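Local coordinates for protein activating signal cointegrator 1 complex subunit 2 (Homo sapiens, PDB 6YXQ) that binds polyubiquitin chains and recruits the ASCC3 helicase and ALKBH3 to DNA damage, and also takes part in the rescue of stalled ribosomes, at residues S196-T201 against Q272-H277; F267-Q272 against L331-L336. One frame throughout, in Å; residues are numbered along the deposited sequence.

Following the chain from its N terminus, helix 193-216 comes first and carries residues 196-201. Helix 243-266 and a short turn lead to the helix 271-275, and there interaction 1 closes a loop of 70 residues. The turn before that short helix opens interaction 2, which closes its own loop of 58 residues on helix 306-340. The segments alternate along the chain, so the two contacts cross rather than nest. Gln-272 belongs to both, and their centres lie about 12 Å apart. Ala-270 packs on Leu-198 and Gln-275 on Ile-334. Helix 271-275 thus bridges two long helices, 193-216 and 306-340.

Interaction 1. Residues S196-T201 against Q272-H277; sequences SDLDET and QTFQKH
The carboxylate of Asp-199 takes a hydrogen bond from His-277 and a salt bridge from Lys-276. NE2 of His-277 donates to OD1 of Asp-199 at 2.6 Å, and the bond is nearly straight, with an N-H...O angle of 172°. The oxygen sits at the edge of the imidazole, in the ring plane, and is met almost along its C-O axis, while the carboxylate itself is turned steeply, 76° from the ring. The other oxygen, OD2 of Asp-199, forms the salt bridge with NZ of Lys-276 at 3.0 Å, the ammonium arriving from above the carboxylate plane. Asp-199 reaches both because its CG lies anti to the backbone N (chi1 -168°), which swings the acid toward Lys-276 and His-277; the lysine, extended beyond CG, spans the remaining distance and crosses the acid at about a right angle. An alanine here would remove both acceptors and would probably leave the Lys-276 ammonium without this counter-charge and the His-277 ring freer to turn.

Apolar packing lies beside this polar group. The methyl CG2 of Thr-273 rests 3.9 Å from CG of Leu-198, and also approaches the backbone N of Asp-199; a small beta-branched residue suits this place, where the CA atoms of Asp-199 and Thr-273 are 6.2 Å apart. Deeper, CD1 of Leu-198 meets CE1 of Phe-274 at 4.1 Å, the two side chains crossing at about a right angle. Leucine and phenylalanine fit this buried side, where Leu-260, Phe-263 and Leu-264 of helix 243-266 also touch the Phe-274 ring.

An apolar inner side with a His-carboxylate hydrogen bond and a salt bridge on the outer side is common in amphipathic helix packing; here it fastens helix 271-275 and the residues just after it to helix 193-216 in the largely helical N-terminal part of ASCC2.

Interaction 2. Residues F267-Q272 against L331-L336; sequences FPLACQ and LNQICL
Gln-333 projects from helix 306-340 across the turn that precedes helix 271-275, its side chain lying obliquely to the ring of Pro-268. Its CG is anti to the backbone N (chi1 -176°), and a bend at chi2 (77°) brings the amide alongside the turn. OE1 of Gln-333 lies 3.5 Å from CB of Pro-268. CG of Gln-333 rests 3.5 Å from the carbonyl O of Pro-268, and NE2 of Gln-333 touches CD2 of Leu-269. A long, flexible glutamine suits this partly exposed place: its aliphatic portion packs while its amide lies against Pro-268 and Leu-269. At the base of that chain, the CB atoms of Cys-271 and Gln-333 meet at 4.0 Å. Cysteine is compact enough for this buried position, where Ile-329 and Ile-330 of the long helix also touch it.

At the next residue of each segment, the Gln-272 side chain crosses Ile-334 at about a right angle. Bent at chi2 (61°), it places NE2 of Gln-272 3.6 Å from the methyl CG2 of Ile-334, while its CB also approaches this methyl. The beta-branch of isoleucine puts CG2 where both the stem and the amide of the glutamine can rest on it.

With no hydrogen bond or salt bridge across the two segments, this contact rests on van der Waals packing, much of it between glutamine side chains and apolar groups, and depends on shape rather than on charge pairing.

Interaction 1. Residues S196-T201 against Q272-H277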
loop_
_atom_site.group_PDB
_atom_site.type_symbol
_atom_site.label_atom_id
_atom_site.label_comp_id
_atom_site.label_asym_id
_atom_site.label_seq_id
_atom_site.Cartn_x
_atom_site.Cartn_y
_atom_site.Cartn_z
ATOM N N SER B 196 -8.395 -14.273 -15.367
ATOM C CA SER B 196 -8.321 -15.676 -14.975
ATOM C C SER B 196 -7.817 -15.822 -13.549
ATOM O O SER B 196 -8.400 -16.561 -12.747
ATOM C CB SER B 196 -7.424 -16.455 -15.944
ATOM O OG SER B 196 -7.652 -16.064 -17.285
ATOM N N ASP B 197 -6.731 -15.118 -13.216
ATOM C CA ASP B 197 -6.258 -15.099 -11.838
ATOM C C ASP B 197 -7.412 -14.793 -10.896
ATOM O O ASP B 197 -7.737 -15.585 -9.999
ATOM C CB ASP B 197 -5.140 -14.068 -11.682
ATOM C CG ASP B 197 -3.766 -14.648 -11.952
ATOM O OD1 ASP B 197 -3.674 -15.665 -12.680
ATOM O OD2 ASP B 197 -2.782 -14.084 -11.423
ATOM N N LEU B 198 -8.087 -13.668 -11.144
ATOM C CA LEU B 198 -9.277 -13.312 -10.383
ATOM C C LEU B 198 -10.254 -14.474 -10.331
ATOM O O LEU B 198 -10.714 -14.870 -9.253
ATOM C CB LEU B 198 -9.936 -12.089 -11.013
ATOM C CG LEU B 198 -11.130 -11.523 -10.264
ATOM C CD1 LEU B 198 -10.722 -11.222 -8.842
ATOM C CD2 LEU B 198 -11.622 -10.279 -10.974
ATOM N N ASP B 199 -10.557 -15.049 -11.497
ATOM C CA ASP B 199 -11.410 -16.227 -11.560
ATOM C C ASP B 199 -10.966 -17.272 -10.543
ATOM O O ASP B 199 -11.714 -17.621 -9.622
ATOM C CB ASP B 199 -11.383 -16.792 -12.979
ATOM C CG ASP B 199 -12.450 -17.835 -13.212
ATOM O OD1 ASP B 199 -13.269 -18.072 -12.299
ATOM O OD2 ASP B 199 -12.466 -18.420 -14.313
ATOM N N GLU B 200 -9.720 -17.736 -10.659
ATOM C CA GLU B 200 -9.255 -18.808 -9.788
ATOM C C GLU B 200 -9.264 -18.391 -8.326
ATOM O O GLU B 200 -9.365 -19.252 -7.441
ATOM C CB GLU B 200 -7.852 -19.251 -10.205
ATOM C CG GLU B 200 -7.705 -19.559 -11.688
ATOM C CD GLU B 200 -6.265 -19.810 -12.083
ATOM O OE1 GLU B 200 -5.474 -20.217 -11.205
ATOM O OE2 GLU B 200 -5.920 -19.592 -13.265
ATOM N N THR B 201 -9.188 -17.087 -8.057
ATOM C CA THR B 201 -9.163 -16.607 -6.684
ATOM C C THR B 201 -10.558 -16.542 -6.079
ATOM O O THR B 201 -10.700 -16.618 -4.851
ATOM C CB THR B 201 -8.487 -15.240 -6.644
ATOM O OG1 THR B 201 -7.192 -15.352 -7.246
ATOM C CG2 THR B 201 -8.347 -14.731 -5.216
ATOM N N GLN B 272 -18.332 -8.975 -13.593
ATOM C CA GLN B 272 -18.849 -10.162 -14.260
ATOM C C GLN B 272 -18.081 -11.399 -13.826
ATOM O O GLN B 272 -18.684 -12.442 -13.540
ATOM C CB GLN B 272 -18.799 -9.991 -15.775
ATOM C CG GLN B 272 -19.414 -11.158 -16.528
ATOM C CD GLN B 272 -20.890 -11.373 -16.209
ATOM O OE1 GLN B 272 -21.247 -12.256 -15.423
ATOM N NE2 GLN B 272 -21.754 -10.572 -16.828
ATOM N N THR B 273 -16.753 -11.294 -13.734
ATOM C CA THR B 273 -15.975 -12.390 -13.166
ATOM C C THR B 273 -16.538 -12.807 -11.815
ATOM O O THR B 273 -16.697 -14.003 -11.544
ATOM C CB THR B 273 -14.505 -11.984 -13.040
ATOM O OG1 THR B 273 -14.066 -11.410 -14.276
ATOM C CG2 THR B 273 -13.642 -13.191 -12.701
ATOM N N PHE B 274 -16.893 -11.829 -10.973
ATOM C CA PHE B 274 -17.522 -12.132 -9.691
ATOM C C PHE B 274 -18.859 -12.833 -9.889
ATOM O O PHE B 274 -19.136 -13.863 -9.264
ATOM C CB PHE B 274 -17.719 -10.852 -8.879
ATOM C CG PHE B 274 -16.533 -10.459 -8.048
ATOM C CD1 PHE B 274 -15.437 -9.841 -8.628
ATOM C CD2 PHE B 274 -16.525 -10.676 -6.683
ATOM C CE1 PHE B 274 -14.347 -9.464 -7.863
ATOM C CE2 PHE B 274 -15.433 -10.304 -5.912
ATOM C CZ PHE B 274 -14.343 -9.695 -6.503
ATOM N N GLN B 275 -19.707 -12.292 -10.763
ATOM C CA GLN B 275 -21.053 -12.838 -10.862
ATOM C C GLN B 275 -21.063 -14.209 -11.520
ATOM O O GLN B 275 -21.991 -14.989 -11.291
ATOM C CB GLN B 275 -21.963 -11.862 -11.608
ATOM C CG GLN B 275 -23.433 -12.257 -11.597
ATOM C CD GLN B 275 -23.966 -12.572 -10.212
ATOM O OE1 GLN B 275 -23.558 -11.971 -9.220
ATOM N NE2 GLN B 275 -24.892 -13.521 -10.141
ATOM N N LYS B 276 -20.038 -14.529 -12.313
ATOM C CA LYS B 276 -19.893 -15.883 -12.830
ATOM C C LYS B 276 -19.883 -16.907 -11.701
ATOM O O LYS B 276 -20.259 -18.068 -11.907
ATOM C CB LYS B 276 -18.617 -15.972 -13.671
ATOM C CG LYS B 276 -17.894 -17.304 -13.632
ATOM C CD LYS B 276 -16.844 -17.375 -14.727
ATOM C CE LYS B 276 -16.004 -18.632 -14.614
ATOM N NZ LYS B 276 -15.110 -18.777 -15.789
ATOM N N HIS B 277 -19.489 -16.490 -10.497
ATOM C CA HIS B 277 -19.452 -17.371 -9.338
ATOM C C HIS B 277 -20.640 -17.152 -8.409
ATOM O O HIS B 277 -20.541 -17.419 -7.207
ATOM C CB HIS B 277 -18.139 -17.193 -8.576
ATOM C CG HIS B 277 -16.942 -17.751 -9.287
ATOM N ND1 HIS B 277 -16.351 -18.942 -8.925
ATOM C CD2 HIS B 277 -16.227 -17.280 -10.335
ATOM C CE1 HIS B 277 -15.321 -19.180 -9.718
ATOM N NE2 HIS B 277 -15.224 -18.185 -10.581
#

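Interaction 2. Residues F267-Q272 against L331-L336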
loop_
_atom_site.group_PDB
_atom_site.type_symbol
_atom_site.label_atom_id
_atom_site.label_comp_id
_atom_site.label_asym_id
_atom_site.label_seq_id
_atom_site.Cartn_x
_atom_site.Cartn_y
_atom_site.Cartn_z
ATOM N N PHE B 267 -12.073 -0.770 -10.095
ATOM C CA PHE B 267 -12.072 -1.576 -11.320
ATOM C C PHE B 267 -13.375 -2.354 -11.455
ATOM O O PHE B 267 -13.398 -3.579 -11.276
ATOM C CB PHE B 267 -10.881 -2.535 -11.321
ATOM C CG PHE B 267 -10.665 -3.232 -12.623
ATOM C CD1 PHE B 267 -10.372 -2.506 -13.771
ATOM C CD2 PHE B 267 -10.741 -4.613 -12.704
ATOM C CE1 PHE B 267 -10.160 -3.146 -14.986
ATOM C CE2 PHE B 267 -10.532 -5.260 -13.914
ATOM C CZ PHE B 267 -10.241 -4.525 -15.057
ATOM N N PRO B 268 -14.477 -1.682 -11.803
ATOM C CA PRO B 268 -15.768 -2.382 -11.907
ATOM C C PRO B 268 -15.853 -3.401 -13.037
ATOM O O PRO B 268 -16.796 -4.202 -13.035
ATOM C CB PRO B 268 -16.765 -1.243 -12.133
ATOM C CG PRO B 268 -15.951 -0.150 -12.728
ATOM C CD PRO B 268 -14.613 -0.241 -12.066
ATOM N N LEU B 269 -14.924 -3.404 -13.998
ATOM C CA LEU B 269 -14.936 -4.432 -15.039
ATOM C C LEU B 269 -14.783 -5.842 -14.477
ATOM O O LEU B 269 -15.043 -6.813 -15.197
ATOM C CB LEU B 269 -13.822 -4.178 -16.060
ATOM C CG LEU B 269 -14.054 -3.140 -17.157
ATOM C CD1 LEU B 269 -12.767 -2.917 -17.913
ATOM C CD2 LEU B 269 -15.152 -3.566 -18.111
ATOM N N ALA B 270 -14.367 -5.975 -13.216
ATOM C CA ALA B 270 -14.172 -7.286 -12.616
ATOM C C ALA B 270 -15.489 -7.963 -12.270
ATOM O O ALA B 270 -15.511 -9.186 -12.077
ATOM C CB ALA B 270 -13.306 -7.146 -11.365
ATOM N N CYS B 271 -16.587 -7.194 -12.238
ATOM C CA CYS B 271 -17.833 -7.641 -11.612
ATOM C C CYS B 271 -18.386 -8.898 -12.263
ATOM O O CYS B 271 -18.892 -9.792 -11.571
ATOM C CB CYS B 271 -18.881 -6.528 -11.671
ATOM S SG CYS B 271 -18.620 -5.150 -10.563
ATOM N N GLN B 272 -18.332 -8.975 -13.593
ATOM C CA GLN B 272 -18.849 -10.162 -14.260
ATOM C C GLN B 272 -18.081 -11.399 -13.826
ATOM O O GLN B 272 -18.684 -12.442 -13.540
ATOM C CB GLN B 272 -18.799 -9.991 -15.775
ATOM C CG GLN B 272 -19.414 -11.158 -16.528
ATOM C CD GLN B 272 -20.890 -11.373 -16.209
ATOM O OE1 GLN B 272 -21.247 -12.256 -15.423
ATOM N NE2 GLN B 272 -21.754 -10.572 -16.828
ATOM N N LEU B 331 -24.647 -5.597 -9.907
ATOM C CA LEU B 331 -25.925 -5.517 -10.603
ATOM C C LEU B 331 -25.884 -4.466 -11.707
ATOM O O LEU B 331 -26.243 -4.740 -12.858
ATOM C CB LEU B 331 -27.035 -5.200 -9.600
ATOM C CG LEU B 331 -28.463 -5.281 -10.135
ATOM C CD1 LEU B 331 -28.837 -6.731 -10.431
ATOM C CD2 LEU B 331 -29.441 -4.654 -9.159
ATOM N N ASN B 332 -25.444 -3.253 -11.364
ATOM C CA ASN B 332 -25.380 -2.175 -12.342
ATOM C C ASN B 332 -24.481 -2.550 -13.509
ATOM O O ASN B 332 -24.888 -2.448 -14.675
ATOM C CB ASN B 332 -24.887 -0.891 -11.680
ATOM C CG ASN B 332 -24.819 0.268 -12.652
ATOM O OD1 ASN B 332 -25.838 0.871 -12.990
ATOM N ND2 ASN B 332 -23.616 0.578 -13.119
ATOM N N GLN B 333 -23.268 -3.032 -13.208
ATOM C CA GLN B 333 -22.286 -3.280 -14.257
ATOM C C GLN B 333 -22.772 -4.323 -15.254
ATOM O O GLN B 333 -22.555 -4.178 -16.462
ATOM C CB GLN B 333 -20.952 -3.708 -13.645
ATOM C CG GLN B 333 -19.838 -3.894 -14.665
ATOM C CD GLN B 333 -19.249 -2.578 -15.143
ATOM O OE1 GLN B 333 -19.363 -1.552 -14.473
ATOM N NE2 GLN B 333 -18.613 -2.605 -16.312
ATOM N N ILE B 334 -23.441 -5.380 -14.786
ATOM C CA ILE B 334 -23.789 -6.460 -15.711
ATOM C C ILE B 334 -25.229 -6.414 -16.215
ATOM O O ILE B 334 -25.573 -7.199 -17.116
ATOM C CB ILE B 334 -23.496 -7.842 -15.097
ATOM C CG1 ILE B 334 -24.531 -8.183 -14.035
ATOM C CG2 ILE B 334 -22.104 -7.857 -14.517
ATOM C CD1 ILE B 334 -24.090 -9.272 -13.115
ATOM N N CYS B 335 -26.077 -5.524 -15.690
ATOM C CA CYS B 335 -27.447 -5.433 -16.186
ATOM C C CYS B 335 -27.842 -4.003 -16.505
ATOM O O CYS B 335 -28.327 -3.710 -17.602
ATOM C CB CYS B 335 -28.439 -5.981 -15.162
ATOM S SG CYS B 335 -28.256 -7.700 -14.760
ATOM N N LEU B 336 -27.661 -3.107 -15.536
ATOM C CA LEU B 336 -28.230 -1.774 -15.676
ATOM C C LEU B 336 -27.405 -0.936 -16.638
ATOM O O LEU B 336 -27.949 -0.347 -17.577
ATOM C CB LEU B 336 -28.325 -1.104 -14.308
ATOM C CG LEU B 336 -29.289 -1.764 -13.329
ATOM C CD1 LEU B 336 -29.297 -1.006 -12.019
ATOM C CD2 LEU B 336 -30.668 -1.796 -13.928
#